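Local atomic coordinates of ricin B lectin (PDB entry 3VSF), a protein that probably hydrolyses beta-1,3-galactan from the chain end, pairing a family 43 glycoside hydrolase domain with a galactose-binding beta-trefoil domain. Residues T128-M133 and D217-A222; D194-F199 and L211-P216; K428-V433 and Q482-A487; G465-V470 and T490-K495. All coordinates share one frame; numbering follows the deposited sequence.

Contact 1 (T128-M133 and D217-A222)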
loop_
_atom_site.group_PDB
_atom_site.type_symbol
_atom_site.label_atom_id
_atom_site.label_comp_id
_atom_site.label_asym_id
_atom_site.label_seq_id
_atom_site.Cartn_x
_atom_site.Cartn_y
_atom_site.Cartn_z
ATOM N N THR A 128 5.640 15.986 26.194
ATOM C CA THR A 128 4.509 16.847 26.521
ATOM C C THR A 128 3.278 16.044 26.934
ATOM O O THR A 128 2.659 16.324 27.960
ATOM C CB THR A 128 4.134 17.753 25.334
ATOM O OG1 THR A 128 3.675 16.948 24.241
ATOM C CG2 THR A 128 5.336 18.571 24.885
ATOM N N GLY A 129 2.931 15.046 26.130
ATOM C CA GLY A 129 1.747 14.244 26.380
ATOM C C GLY A 129 0.556 14.755 25.592
ATOM O O GLY A 129 -0.594 14.463 25.920
ATOM N N GLU A 130 0.840 15.526 24.547
ATOM C CA GLU A 130 -0.205 16.091 23.703
ATOM C C GLU A 130 -0.015 15.676 22.248
ATOM O O GLU A 130 1.109 15.466 21.793
ATOM C CB GLU A 130 -0.227 17.617 23.828
ATOM C CG GLU A 130 1.075 18.293 23.432
ATOM C CD GLU A 130 1.108 19.761 23.803
ATOM O OE1 GLU A 130 2.128 20.425 23.519
ATOM O OE2 GLU A 130 0.115 20.253 24.382
ATOM N N PHE A 131 -1.123 15.556 21.524
ATOM C CA PHE A 131 -1.089 15.116 20.133
ATOM C C PHE A 131 -0.966 16.294 19.171
ATOM O O PHE A 131 -1.851 17.144 19.100
ATOM C CB PHE A 131 -2.339 14.301 19.801
ATOM C CG PHE A 131 -2.491 13.059 20.632
ATOM C CD1 PHE A 131 -1.966 11.853 20.199
ATOM C CD2 PHE A 131 -3.161 13.095 21.843
ATOM C CE1 PHE A 131 -2.104 10.707 20.959
ATOM C CE2 PHE A 131 -3.303 11.952 22.607
ATOM C CZ PHE A 131 -2.774 10.756 22.163
ATOM N N VAL A 132 0.136 16.333 18.429
ATOM C CA VAL A 132 0.370 17.394 17.457
ATOM C C VAL A 132 -0.093 16.968 16.066
ATOM O O VAL A 132 0.192 15.856 15.621
ATOM C CB VAL A 132 1.860 17.786 17.403
ATOM C CG1 VAL A 132 2.082 18.897 16.388
ATOM C CG2 VAL A 132 2.343 18.211 18.781
ATOM N N MET A 133 -0.813 17.857 15.388
ATOM C CA MET A 133 -1.352 17.558 14.065
ATOM C C MET A 133 -0.810 18.499 12.992
ATOM O O MET A 133 -0.859 19.719 13.140
ATOM C CB MET A 133 -2.882 17.619 14.088
ATOM C CG MET A 133 -3.522 17.614 12.711
ATOM S SD MET A 133 -5.323 17.632 12.781
ATOM C CE MET A 133 -5.723 17.977 11.071
ATOM N N ASP A 217 8.744 19.998 21.076
ATOM C CA ASP A 217 7.296 20.078 21.251
ATOM C C ASP A 217 6.518 19.605 20.021
ATOM O O ASP A 217 5.292 19.488 20.064
ATOM C CB ASP A 217 6.875 21.500 21.642
ATOM C CG ASP A 217 7.346 22.545 20.648
ATOM O OD1 ASP A 217 7.353 22.256 19.432
ATOM O OD2 ASP A 217 7.709 23.658 21.082
ATOM N N TYR A 218 7.237 19.338 18.934
ATOM C CA TYR A 218 6.636 18.859 17.687
ATOM C C TYR A 218 5.820 19.929 16.962
ATOM O O TYR A 218 5.419 19.737 15.815
ATOM C CB TYR A 218 5.756 17.630 17.932
ATOM C CG TYR A 218 6.508 16.370 18.295
ATOM C CD1 TYR A 218 7.895 16.335 18.289
ATOM C CD2 TYR A 218 5.825 15.210 18.634
ATOM C CE1 TYR A 218 8.580 15.181 18.620
ATOM C CE2 TYR A 218 6.499 14.053 18.963
ATOM C CZ TYR A 218 7.876 14.043 18.955
ATOM O OH TYR A 218 8.547 12.889 19.284
ATOM N N LYS A 219 5.573 21.048 17.633
ATOM C CA LYS A 219 4.705 22.088 17.087
ATOM C C LYS A 219 5.444 23.089 16.202
ATOM O O LYS A 219 4.819 23.903 15.524
ATOM C CB LYS A 219 3.972 22.817 18.218
ATOM C CG LYS A 219 2.882 21.988 18.880
ATOM C CD LYS A 219 2.376 22.641 20.157
ATOM C CE LYS A 219 3.450 22.649 21.233
ATOM N NZ LYS A 219 2.950 23.202 22.523
ATOM N N ASN A 220 6.772 23.022 16.207
ATOM C CA ASN A 220 7.582 23.944 15.417
ATOM C C ASN A 220 8.711 23.241 14.670
ATOM O O ASN A 220 9.021 22.082 14.944
ATOM C CB ASN A 220 8.152 25.050 16.307
ATOM C CG ASN A 220 7.071 25.849 17.012
ATOM O OD1 ASN A 220 5.996 26.082 16.460
ATOM N ND2 ASN A 220 7.353 26.271 18.238
ATOM N N ILE A 221 9.322 23.950 13.726
ATOM C CA ILE A 221 10.423 23.399 12.944
ATOM C C ILE A 221 11.775 23.869 13.476
ATOM O O ILE A 221 12.052 25.067 13.522
ATOM C CB ILE A 221 10.298 23.768 11.452
ATOM C CG1 ILE A 221 9.066 23.097 10.842
ATOM C CG2 ILE A 221 11.554 23.364 10.695
ATOM C CD1 ILE A 221 8.892 23.363 9.366
ATOM N N ALA A 222 12.611 22.916 13.874
ATOM C CA ALA A 222 13.914 23.225 14.452
ATOM C C ALA A 222 14.988 23.444 13.389
ATOM O O ALA A 222 15.809 24.354 13.508
ATOM C CB ALA A 222 14.340 22.127 15.419
#
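In Val132, CG1 stands anti to the backbone N (chi1 -180°) and CG2 anti to the carbonyl carbon, which sets both methyls against 217-219. Val132 CG2 lies 3.6 Å from Tyr218 CB and 3.8 Å from Lys219 CG. Val132 CG1 is 3.5 Å from Tyr218 O. Tyr218 meets Val132 through CB, and its OH bonds to the backbone O of Gly195.

Glu130 runs extended beyond CG, while Lys219 bends at chi3 (-67°), and the two chains cross at about a right angle. Lys219 NZ reaches Glu130 OE1 at 3.1 Å in a salt bridge, on the syn side and 23° out of the carboxylate plane. Asp217 OD1 accepts from Lys219 N at 2.8 Å, an Asx turn, and is also bonded to Thr215 OG1.

The contact joins the start of strand 131-138 to the loop before strand 221-228, so it links two neighbouring four-stranded sheets, as between the blades of the GH43 beta-propeller. Glu130 OE2 also pairs with Lys154, and Lys219 makes a cation-pi contact with Tyr152. The carboxylate of Glu130 is thus shared by two lysines, which probably favours its charged form.

Contact 2 (D194-F199 and L211-P216)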
loop_
_atom_site.group_PDB
_atom_site.type_symbol
_atom_site.label_atom_id
_atom_site.label_comp_id
_atom_site.label_asym_id
_atom_site.label_seq_id
_atom_site.Cartn_x
_atom_site.Cartn_y
_atom_site.Cartn_z
ATOM N N ASP A 194 14.585 7.864 18.866
ATOM C CA ASP A 194 15.164 8.749 19.871
ATOM C C ASP A 194 14.149 9.756 20.405
ATOM O O ASP A 194 14.429 10.491 21.352
ATOM C CB ASP A 194 16.390 9.475 19.310
ATOM C CG ASP A 194 16.109 10.158 17.986
ATOM O OD1 ASP A 194 14.924 10.415 17.684
ATOM O OD2 ASP A 194 17.074 10.442 17.244
ATOM N N GLY A 195 12.971 9.786 19.790
ATOM C CA GLY A 195 11.909 10.674 20.228
ATOM C C GLY A 195 11.860 11.979 19.460
ATOM O O GLY A 195 11.056 12.859 19.767
ATOM N N LYS A 196 12.723 12.112 18.458
ATOM C CA LYS A 196 12.738 13.311 17.627
ATOM C C LYS A 196 11.602 13.296 16.610
ATOM O O LYS A 196 11.396 12.307 15.907
ATOM C CB LYS A 196 14.084 13.463 16.913
ATOM C CG LYS A 196 15.188 14.037 17.784
ATOM C CD LYS A 196 16.443 14.307 16.968
ATOM C CE LYS A 196 17.454 15.124 17.760
ATOM N NZ LYS A 196 17.864 14.442 19.018
ATOM N N GLY A 197 10.866 14.400 16.541
ATOM C CA GLY A 197 9.774 14.528 15.595
ATOM C C GLY A 197 10.255 15.039 14.253
ATOM O O GLY A 197 11.201 15.823 14.180
ATOM N N TYR A 198 9.604 14.592 13.186
ATOM C CA TYR A 198 9.991 14.992 11.840
ATOM C C TYR A 198 8.784 15.312 10.970
ATOM O O TYR A 198 7.753 14.644 11.043
ATOM C CB TYR A 198 10.840 13.902 11.182
ATOM C CG TYR A 198 12.189 13.704 11.832
ATOM C CD1 TYR A 198 13.314 14.361 11.353
ATOM C CD2 TYR A 198 12.338 12.862 12.926
ATOM C CE1 TYR A 198 14.550 14.183 11.943
ATOM C CE2 TYR A 198 13.569 12.680 13.523
ATOM C CZ TYR A 198 14.673 13.342 13.029
ATOM O OH TYR A 198 15.901 13.162 13.621
ATOM N N PHE A 199 8.927 16.346 10.149
ATOM C CA PHE A 199 7.891 16.740 9.206
ATOM C C PHE A 199 8.481 16.775 7.802
ATOM O O PHE A 199 9.507 17.412 7.569
ATOM C CB PHE A 199 7.323 18.112 9.577
ATOM C CG PHE A 199 6.326 18.647 8.588
ATOM C CD1 PHE A 199 4.996 18.266 8.650
ATOM C CD2 PHE A 199 6.717 19.541 7.605
ATOM C CE1 PHE A 199 4.075 18.761 7.744
ATOM C CE2 PHE A 199 5.801 20.039 6.696
ATOM C CZ PHE A 199 4.478 19.648 6.766
ATOM N N LEU A 211 12.911 17.342 4.359
ATOM C CA LEU A 211 12.723 16.690 5.647
ATOM C C LEU A 211 13.088 17.654 6.768
ATOM O O LEU A 211 14.262 17.952 6.981
ATOM C CB LEU A 211 13.579 15.427 5.743
ATOM C CG LEU A 211 13.470 14.636 7.049
ATOM C CD1 LEU A 211 12.043 14.155 7.269
ATOM C CD2 LEU A 211 14.439 13.465 7.052
ATOM N N TYR A 212 12.077 18.145 7.476
ATOM C CA TYR A 212 12.292 19.097 8.559
ATOM C C TYR A 212 12.321 18.401 9.912
ATOM O O TYR A 212 11.465 17.569 10.211
ATOM C CB TYR A 212 11.199 20.169 8.559
ATOM C CG TYR A 212 11.045 20.905 7.248
ATOM C CD1 TYR A 212 11.872 21.973 6.927
ATOM C CD2 TYR A 212 10.066 20.536 6.335
ATOM C CE1 TYR A 212 11.731 22.649 5.729
ATOM C CE2 TYR A 212 9.918 21.206 5.137
ATOM C CZ TYR A 212 10.754 22.262 4.839
ATOM O OH TYR A 212 10.608 22.930 3.646
ATOM N N GLU A 213 13.310 18.746 10.729
ATOM C CA GLU A 213 13.375 18.253 12.098
ATOM C C GLU A 213 12.599 19.193 13.009
ATOM O O GLU A 213 12.822 20.402 13.001
ATOM C CB GLU A 213 14.826 18.145 12.568
ATOM C CG GLU A 213 14.976 17.682 14.009
ATOM C CD GLU A 213 16.423 17.605 14.452
ATOM O OE1 GLU A 213 17.319 17.801 13.604
ATOM O OE2 GLU A 213 16.666 17.348 15.651
ATOM N N LEU A 214 11.683 18.635 13.793
ATOM C CA LEU A 214 10.835 19.438 14.663
ATOM C C LEU A 214 11.484 19.690 16.020
ATOM O O LEU A 214 12.343 18.927 16.461
ATOM C CB LEU A 214 9.480 18.757 14.860
ATOM C CG LEU A 214 8.696 18.436 13.589
ATOM C CD1 LEU A 214 7.395 17.726 13.930
ATOM C CD2 LEU A 214 8.431 19.702 12.792
ATOM N N THR A 215 11.068 20.770 16.672
ATOM C CA THR A 215 11.490 21.051 18.036
ATOM C C THR A 215 10.882 20.005 18.968
ATOM O O THR A 215 9.953 19.297 18.582
ATOM C CB THR A 215 11.058 22.463 18.478
ATOM O OG1 THR A 215 9.663 22.644 18.207
ATOM C CG2 THR A 215 11.850 23.521 17.729
ATOM N N PRO A 216 11.411 19.894 20.197
ATOM C CA PRO A 216 10.929 18.898 21.159
ATOM C C PRO A 216 9.407 18.867 21.303
ATOM O O PRO A 216 8.852 17.815 21.619
ATOM C CB PRO A 216 11.571 19.351 22.470
ATOM C CG PRO A 216 12.844 19.987 22.043
ATOM C CD PRO A 216 12.546 20.669 20.734
#
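Lys196 and Glu213 carry opposite charges, yet they meet through carbon. Lys196 NZ stays 4.6 Å from Glu213 OE2, and the lysine methylenes lie beside the carboxylate instead. The bend at chi4 (59°) turns the ammonium aside, so the lysine runs CD and CE past Glu213 OE2. Any attraction between the charges is probably modest.

Glu213 is extended, and it lies alongside the Tyr198 ring with both pointing the same way. Glu213 CB is 4.0 Å from Tyr198 CE1. The planes of ring and carboxylate differ by 28°. At the base of the side chain, Tyr198 CB touches Leu211 CD1.

The backbones form an antiparallel beta hairpin of strands 197-203 and 208-214. These are the two middle strands of a four-stranded sheet, consistent with one blade of the GH43 five-bladed beta-propeller. Phe199 and Tyr212 are a hydrogen-bonded pair: Phe199 N gives to Tyr212 O at 2.8 Å, and Tyr212 N gives to Phe199 O at 2.7 Å. Tyr198 and Glu213 are the non-hydrogen-bonded pair beside it. Leu214 N adds a bond to Gly197 O at 2.9 Å.

On the other face of the sheet, Phe199 and Tyr212 lie side by side. Tyr212 CD2 comes to the edge of the Phe199 ring, in its plane, 3.7 Å from Phe199 CD2. Leu214 CD2 packs on Phe199 CB at 3.8 Å. The Phe199 ring also meets Trp134 of the adjacent sheet, and Tyr212 OH bonds to His210 ND1.

Contact 3 (K428-V433 and Q482-A487)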
loop_
_atom_site.group_PDB
_atom_site.type_symbol
_atom_site.label_atom_id
_atom_site.label_comp_id
_atom_site.label_asym_id
_atom_site.label_seq_id
_atom_site.Cartn_x
_atom_site.Cartn_y
_atom_site.Cartn_z
ATOM N N LYS A 428 5.295 -13.686 -23.548
ATOM C CA LYS A 428 4.273 -14.131 -24.489
ATOM C C LYS A 428 4.830 -15.215 -25.401
ATOM O O LYS A 428 4.195 -15.598 -26.382
ATOM C CB LYS A 428 3.784 -12.960 -25.342
ATOM C CG LYS A 428 2.932 -11.941 -24.607
ATOM C CD LYS A 428 1.552 -11.838 -25.240
ATOM C CE LYS A 428 0.824 -10.579 -24.798
ATOM N NZ LYS A 428 -0.544 -10.491 -25.384
ATOM N N GLU A 429 6.020 -15.707 -25.075
ATOM C CA GLU A 429 6.729 -16.636 -25.946
ATOM C C GLU A 429 6.678 -18.074 -25.439
ATOM O O GLU A 429 6.476 -18.318 -24.249
ATOM C CB GLU A 429 8.187 -16.197 -26.105
ATOM C CG GLU A 429 8.354 -14.743 -26.518
ATOM C CD GLU A 429 7.746 -14.447 -27.875
ATOM O OE1 GLU A 429 7.916 -15.273 -28.799
ATOM O OE2 GLU A 429 7.093 -13.392 -28.017
ATOM N N ASP A 430 6.859 -19.023 -26.352
ATOM C CA ASP A 430 6.976 -20.427 -25.978
ATOM C C ASP A 430 8.214 -20.628 -25.116
ATOM O O ASP A 430 9.261 -20.033 -25.370
ATOM C CB ASP A 430 7.064 -21.317 -27.221
ATOM C CG ASP A 430 5.726 -21.492 -27.913
ATOM O OD1 ASP A 430 4.681 -21.319 -27.249
ATOM O OD2 ASP A 430 5.719 -21.814 -29.121
ATOM N N GLY A 431 8.094 -21.469 -24.095
ATOM C CA GLY A 431 9.211 -21.759 -23.219
ATOM C C GLY A 431 9.334 -20.757 -22.090
ATOM O O GLY A 431 10.253 -20.838 -21.276
ATOM N N GLY A 432 8.404 -19.808 -22.046
ATOM C CA GLY A 432 8.382 -18.808 -20.994
ATOM C C GLY A 432 8.202 -19.438 -19.626
ATOM O O GLY A 432 7.161 -20.027 -19.334
ATOM N N VAL A 433 9.223 -19.311 -18.786
ATOM C CA VAL A 433 9.225 -19.932 -17.466
ATOM C C VAL A 433 8.111 -19.417 -16.558
ATOM O O VAL A 433 7.782 -18.231 -16.571
ATOM C CB VAL A 433 10.587 -19.739 -16.768
ATOM C CG1 VAL A 433 10.400 -19.425 -15.291
ATOM C CG2 VAL A 433 11.464 -20.967 -16.963
ATOM N N GLN A 482 6.531 -24.454 -17.526
ATOM C CA GLN A 482 6.657 -23.306 -18.413
ATOM C C GLN A 482 5.351 -22.950 -19.109
ATOM O O GLN A 482 4.279 -23.442 -18.756
ATOM C CB GLN A 482 7.731 -23.573 -19.469
ATOM C CG GLN A 482 7.368 -24.689 -20.437
ATOM C CD GLN A 482 8.462 -24.973 -21.448
ATOM O OE1 GLN A 482 9.607 -24.556 -21.276
ATOM N NE2 GLN A 482 8.112 -25.684 -22.513
ATOM N N GLN A 483 5.467 -22.088 -20.112
ATOM C CA GLN A 483 4.335 -21.626 -20.896
ATOM C C GLN A 483 4.548 -22.077 -22.335
ATOM O O GLN A 483 5.651 -21.956 -22.867
ATOM C CB GLN A 483 4.265 -20.102 -20.825
ATOM C CG GLN A 483 3.042 -19.481 -21.466
ATOM C CD GLN A 483 3.096 -17.966 -21.441
ATOM O OE1 GLN A 483 2.199 -17.308 -20.913
ATOM N NE2 GLN A 483 4.155 -17.403 -22.012
ATOM N N TRP A 484 3.504 -22.604 -22.967
ATOM C CA TRP A 484 3.640 -23.113 -24.328
ATOM C C TRP A 484 2.303 -23.155 -25.057
ATOM O O TRP A 484 1.249 -23.294 -24.437
ATOM C CB TRP A 484 4.268 -24.508 -24.308
ATOM C CG TRP A 484 4.898 -24.912 -25.606
ATOM C CD1 TRP A 484 4.268 -25.441 -26.693
ATOM C CD2 TRP A 484 6.287 -24.830 -25.947
ATOM N NE1 TRP A 484 5.177 -25.690 -27.693
ATOM C CE2 TRP A 484 6.424 -25.323 -27.259
ATOM C CE3 TRP A 484 7.428 -24.384 -25.273
ATOM C CZ2 TRP A 484 7.654 -25.383 -27.910
ATOM C CZ3 TRP A 484 8.649 -24.444 -25.919
ATOM C CH2 TRP A 484 8.752 -24.940 -27.224
ATOM N N SER A 485 2.354 -23.036 -26.380
ATOM C CA SER A 485 1.152 -23.082 -27.204
ATOM C C SER A 485 0.414 -24.402 -27.016
ATOM O O SER A 485 1.030 -25.431 -26.739
ATOM C CB SER A 485 1.511 -22.895 -28.679
ATOM O OG SER A 485 2.214 -21.684 -28.885
ATOM N N ASP A 486 -0.905 -24.366 -27.170
ATOM C CA ASP A 486 -1.720 -25.569 -27.058
ATOM C C ASP A 486 -1.404 -26.545 -28.188
ATOM O O ASP A 486 -1.893 -26.392 -29.307
ATOM C CB ASP A 486 -3.208 -25.208 -27.068
ATOM C CG ASP A 486 -4.106 -26.431 -27.018
ATOM O OD1 ASP A 486 -3.652 -27.489 -26.534
ATOM O OD2 ASP A 486 -5.269 -26.329 -27.461
ATOM N N ALA A 487 -0.584 -27.547 -27.886
ATOM C CA ALA A 487 -0.168 -28.527 -28.883
ATOM C C ALA A 487 -0.898 -29.856 -28.716
ATOM O O ALA A 487 -0.665 -30.801 -29.471
ATOM C CB ALA A 487 1.339 -28.735 -28.824
#
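Asp430 and Ser485 share one oxygen. Asp430 OD1 accepts from both Ser485 OG and Ser485 N, each at 3.0 Å. The hydroxyl uses the syn lone pair, whereas the backbone N-H comes from 38° above the carboxylate plane. Ser485 OG is also bonded to Lys466 NZ, whose ion pair with Asp430 OD1 is long and weak.

The CB of Asp430 sits over one face of the Trp484 indole, 3.6 Å from the centroid of the six-membered ring, in a CH-pi contact. The carboxylate is stacked on the indole too, with the planes 11° apart.

The Gly431 N-H is satisfied by Gln483 O at 2.8 Å. The return bond, Gln483 N to Gly432 O, is bent and weak. Gln483 is fully extended, with CG anti to the backbone N (chi1 -173°). Its NE2 thereby gets a weak bond to Glu429 O, 3.4 Å, and a further bond to Ser427 O. Glu429 O also accepts from Gly432 N, closing the type II beta turn 429-432. Gln482 OE1 lies 3.4 Å from Gly431 CA, and Gln482 NE2 bonds to a glycerol.

The turn leads into strand 432-437, which pairs antiparallel with strand 479-484 in the beta-trefoil domain. Strand 479-484 is bonded also to strand 467-470, through Gln482 with Asp469 and Trp484 with Leu467.

Contact 4 (G465-V470 and T490-K495). With GOL (glycerol), chain G.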
loop_
_atom_site.group_PDB
_atom_site.type_symbol
_atom_site.label_atom_id
_atom_site.label_comp_id
_atom_site.label_asym_id
_atom_site.label_seq_id
_atom_site.Cartn_x
_atom_site.Cartn_y
_atom_site.Cartn_z
ATOM N N GLY A 465 -2.624 -16.757 -23.758
ATOM C CA GLY A 465 -3.473 -17.911 -23.985
ATOM C C GLY A 465 -2.728 -19.232 -24.009
ATOM O O GLY A 465 -3.334 -20.290 -24.181
ATOM N N LYS A 466 -1.412 -19.177 -23.838
ATOM C CA LYS A 466 -0.598 -20.386 -23.828
ATOM C C LYS A 466 -0.818 -21.175 -22.541
ATOM O O LYS A 466 -1.140 -20.605 -21.499
ATOM C CB LYS A 466 0.881 -20.044 -24.016
ATOM C CG LYS A 466 1.171 -19.277 -25.295
ATOM C CD LYS A 466 2.664 -19.108 -25.522
ATOM C CE LYS A 466 2.936 -18.221 -26.727
ATOM N NZ LYS A 466 2.228 -18.694 -27.948
ATOM N N LEU A 467 -0.642 -22.490 -22.620
ATOM C CA LEU A 467 -0.989 -23.377 -21.515
ATOM C C LEU A 467 0.171 -23.609 -20.554
ATOM O O LEU A 467 1.335 -23.440 -20.913
ATOM C CB LEU A 467 -1.470 -24.726 -22.057
ATOM C CG LEU A 467 -2.430 -24.687 -23.245
ATOM C CD1 LEU A 467 -2.845 -26.097 -23.639
ATOM C CD2 LEU A 467 -3.647 -23.836 -22.927
ATOM N N ILE A 468 -0.163 -23.998 -19.326
ATOM C CA ILE A 468 0.835 -24.457 -18.371
ATOM C C ILE A 468 1.426 -25.753 -18.902
ATOM O O ILE A 468 0.699 -26.710 -19.173
ATOM C CB ILE A 468 0.216 -24.703 -16.986
ATOM C CG1 ILE A 468 -0.388 -23.411 -16.434
ATOM C CG2 ILE A 468 1.258 -25.263 -16.027
ATOM C CD1 ILE A 468 -0.968 -23.551 -15.045
ATOM N N ASP A 469 2.745 -25.784 -19.052
ATOM C CA ASP A 469 3.403 -26.874 -19.759
ATOM C C ASP A 469 4.631 -27.380 -19.007
ATOM O O ASP A 469 5.408 -26.593 -18.471
ATOM C CB ASP A 469 3.807 -26.395 -21.158
ATOM C CG ASP A 469 4.255 -27.525 -22.064
ATOM O OD1 ASP A 469 4.821 -28.515 -21.559
ATOM O OD2 ASP A 469 4.044 -27.419 -23.291
ATOM N N VAL A 470 4.797 -28.699 -18.967
ATOM C CA VAL A 470 6.010 -29.300 -18.428
ATOM C C VAL A 470 7.072 -29.344 -19.522
ATOM O O VAL A 470 6.904 -30.031 -20.530
ATOM C CB VAL A 470 5.759 -30.725 -17.906
ATOM C CG1 VAL A 470 7.024 -31.290 -17.279
ATOM C CG2 VAL A 470 4.617 -30.731 -16.903
ATOM N N THR A 490 0.041 -34.393 -23.786
ATOM C CA THR A 490 -0.420 -34.784 -22.459
ATOM C C THR A 490 0.386 -34.097 -21.363
ATOM O O THR A 490 -0.023 -34.076 -20.201
ATOM C CB THR A 490 -0.357 -36.308 -22.259
ATOM O OG1 THR A 490 0.986 -36.765 -22.468
ATOM C CG2 THR A 490 -1.286 -37.011 -23.237
ATOM N N ASN A 491 1.533 -33.538 -21.734
ATOM C CA ASN A 491 2.349 -32.792 -20.786
ATOM C C ASN A 491 1.749 -31.416 -20.524
ATOM O O ASN A 491 2.268 -30.641 -19.721
ATOM C CB ASN A 491 3.786 -32.658 -21.294
ATOM C CG ASN A 491 3.879 -31.852 -22.576
ATOM O OD1 ASN A 491 3.019 -31.954 -23.453
ATOM N ND2 ASN A 491 4.926 -31.043 -22.690
ATOM N N GLN A 492 0.647 -31.126 -21.210
ATOM C CA GLN A 492 -0.047 -29.853 -21.065
ATOM C C GLN A 492 -1.397 -30.039 -20.383
ATOM O O GLN A 492 -2.128 -29.075 -20.157
ATOM C CB GLN A 492 -0.244 -29.199 -22.433
ATOM C CG GLN A 492 1.050 -28.896 -23.167
ATOM C CD GLN A 492 0.812 -28.326 -24.550
ATOM O OE1 GLN A 492 -0.259 -28.502 -25.131
ATOM N NE2 GLN A 492 1.812 -27.636 -25.085
ATOM N N HIS A 493 -1.724 -31.286 -20.060
ATOM C CA HIS A 493 -2.999 -31.604 -19.423
ATOM C C HIS A 493 -2.819 -31.842 -17.927
ATOM O O HIS A 493 -1.944 -32.600 -17.510
ATOM C CB HIS A 493 -3.634 -32.828 -20.085
ATOM C CG HIS A 493 -3.865 -32.667 -21.557
ATOM N ND1 HIS A 493 -4.368 -33.678 -22.346
ATOM C CD2 HIS A 493 -3.662 -31.613 -22.380
ATOM C CE1 HIS A 493 -4.465 -33.254 -23.593
ATOM N NE2 HIS A 493 -4.043 -32.004 -23.642
ATOM N N TRP A 494 -3.652 -31.188 -17.123
ATOM C CA TRP A 494 -3.534 -31.269 -15.671
ATOM C C TRP A 494 -4.853 -31.666 -15.014
ATOM O O TRP A 494 -5.923 -31.230 -15.435
ATOM C CB TRP A 494 -3.056 -29.931 -15.104
ATOM C CG TRP A 494 -1.750 -29.473 -15.674
ATOM C CD1 TRP A 494 -1.555 -28.840 -16.867
ATOM C CD2 TRP A 494 -0.455 -29.611 -15.078
ATOM N NE1 TRP A 494 -0.220 -28.577 -17.051
ATOM C CE2 TRP A 494 0.476 -29.040 -15.966
ATOM C CE3 TRP A 494 0.006 -30.163 -13.879
ATOM C CZ2 TRP A 494 1.843 -29.005 -15.694
ATOM C CZ3 TRP A 494 1.362 -30.128 -13.611
ATOM C CH2 TRP A 494 2.264 -29.553 -14.513
ATOM N N LYS A 495 -4.766 -32.498 -13.981
ATOM C CA LYS A 495 -5.945 -32.912 -13.230
ATOM C C LYS A 495 -6.044 -32.171 -11.903
ATOM O O LYS A 495 -5.069 -32.078 -11.156
ATOM C CB LYS A 495 -5.936 -34.425 -12.991
ATOM C CG LYS A 495 -6.922 -34.881 -11.925
ATOM C CD LYS A 495 -7.116 -36.390 -11.933
ATOM C CE LYS A 495 -7.963 -36.832 -13.118
ATOM N NZ LYS A 495 -8.302 -38.283 -13.055
HETATM C C1 GOL G . 6.331 -29.056 -25.646
HETATM O O1 GOL G . 5.106 -29.221 -24.968
HETATM C C2 GOL G . 7.241 -28.129 -24.846
HETATM O O2 GOL G . 6.930 -28.235 -23.475
HETATM C C3 GOL G . 8.695 -28.529 -25.061
HETATM O O3 GOL G . 9.535 -27.617 -24.389
#
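The Trp494 indole meets strand 467-470 at its edge: Ile468 O lies in the ring plane and accepts a hydrogen bond from Trp494 NE1 at 3.0 Å. Val470 CG2 approaches the ring obliquely, 3.5 Å from Trp494 CZ2, and Ile468 CG2 touches the same carbon. The Gln492 amide is turned 90° to the Asp469 carboxylate. Gln492 NE2 reaches Asp469 OD2 at 2.9 Å, in the amide plane but from 41° above that of the carboxylate.

Asn491 holds CG between its backbone N and carbonyl carbon (chi1 64°). This brings Asn491 ND2 to Val470 O at 3.1 Å, while Asn491 O receives Val470 N. Asn491 ND2 also donates to glycerol O1 at 2.9 Å. Glycerol O1 donates to Asp469 OD2 at 2.7 Å, and glycerol O2 donates weakly to Asp469 OD1. Gln482 NE2 binds the glycerol as well.

The Gln492-His493-Trp494 sequence fits the QxW motif of ricin-type trefoils, with the glutamine and tryptophan joined to one strand. Gln492 is held further by Ser485 O and Ala487 N. Asp469 and Asn491 together present an acceptor and a donor to a polyol. That chemistry is consistent with a sugar-binding pocket, although the glycerol probably came from the crystallisation liquor.

In the fold
The four contacts form two pairs on opposite sides of the chain's centre. Contacts 1 and 2 lie in the GH43 part, with centres about 9 Å apart. Contacts 3 and 4 lie in the beta-trefoil, also about 9 Å apart. Centres of contacts 1 and 4 are about 61 Å apart. Contacts 1 and 2 share the sheet of strands 208-214 and 221-228, where Ala222 N meets Glu213 O. Contacts 3 and 4 border one glycerol, through Gln482 and Asp469. Two residues seen to bind galactose in this protein lie near contact 3: Asn444 about 6 Å from Gln483 and Asp422 about 8 Å from Val433, side chain to side chain. No galactose is bound to this chain.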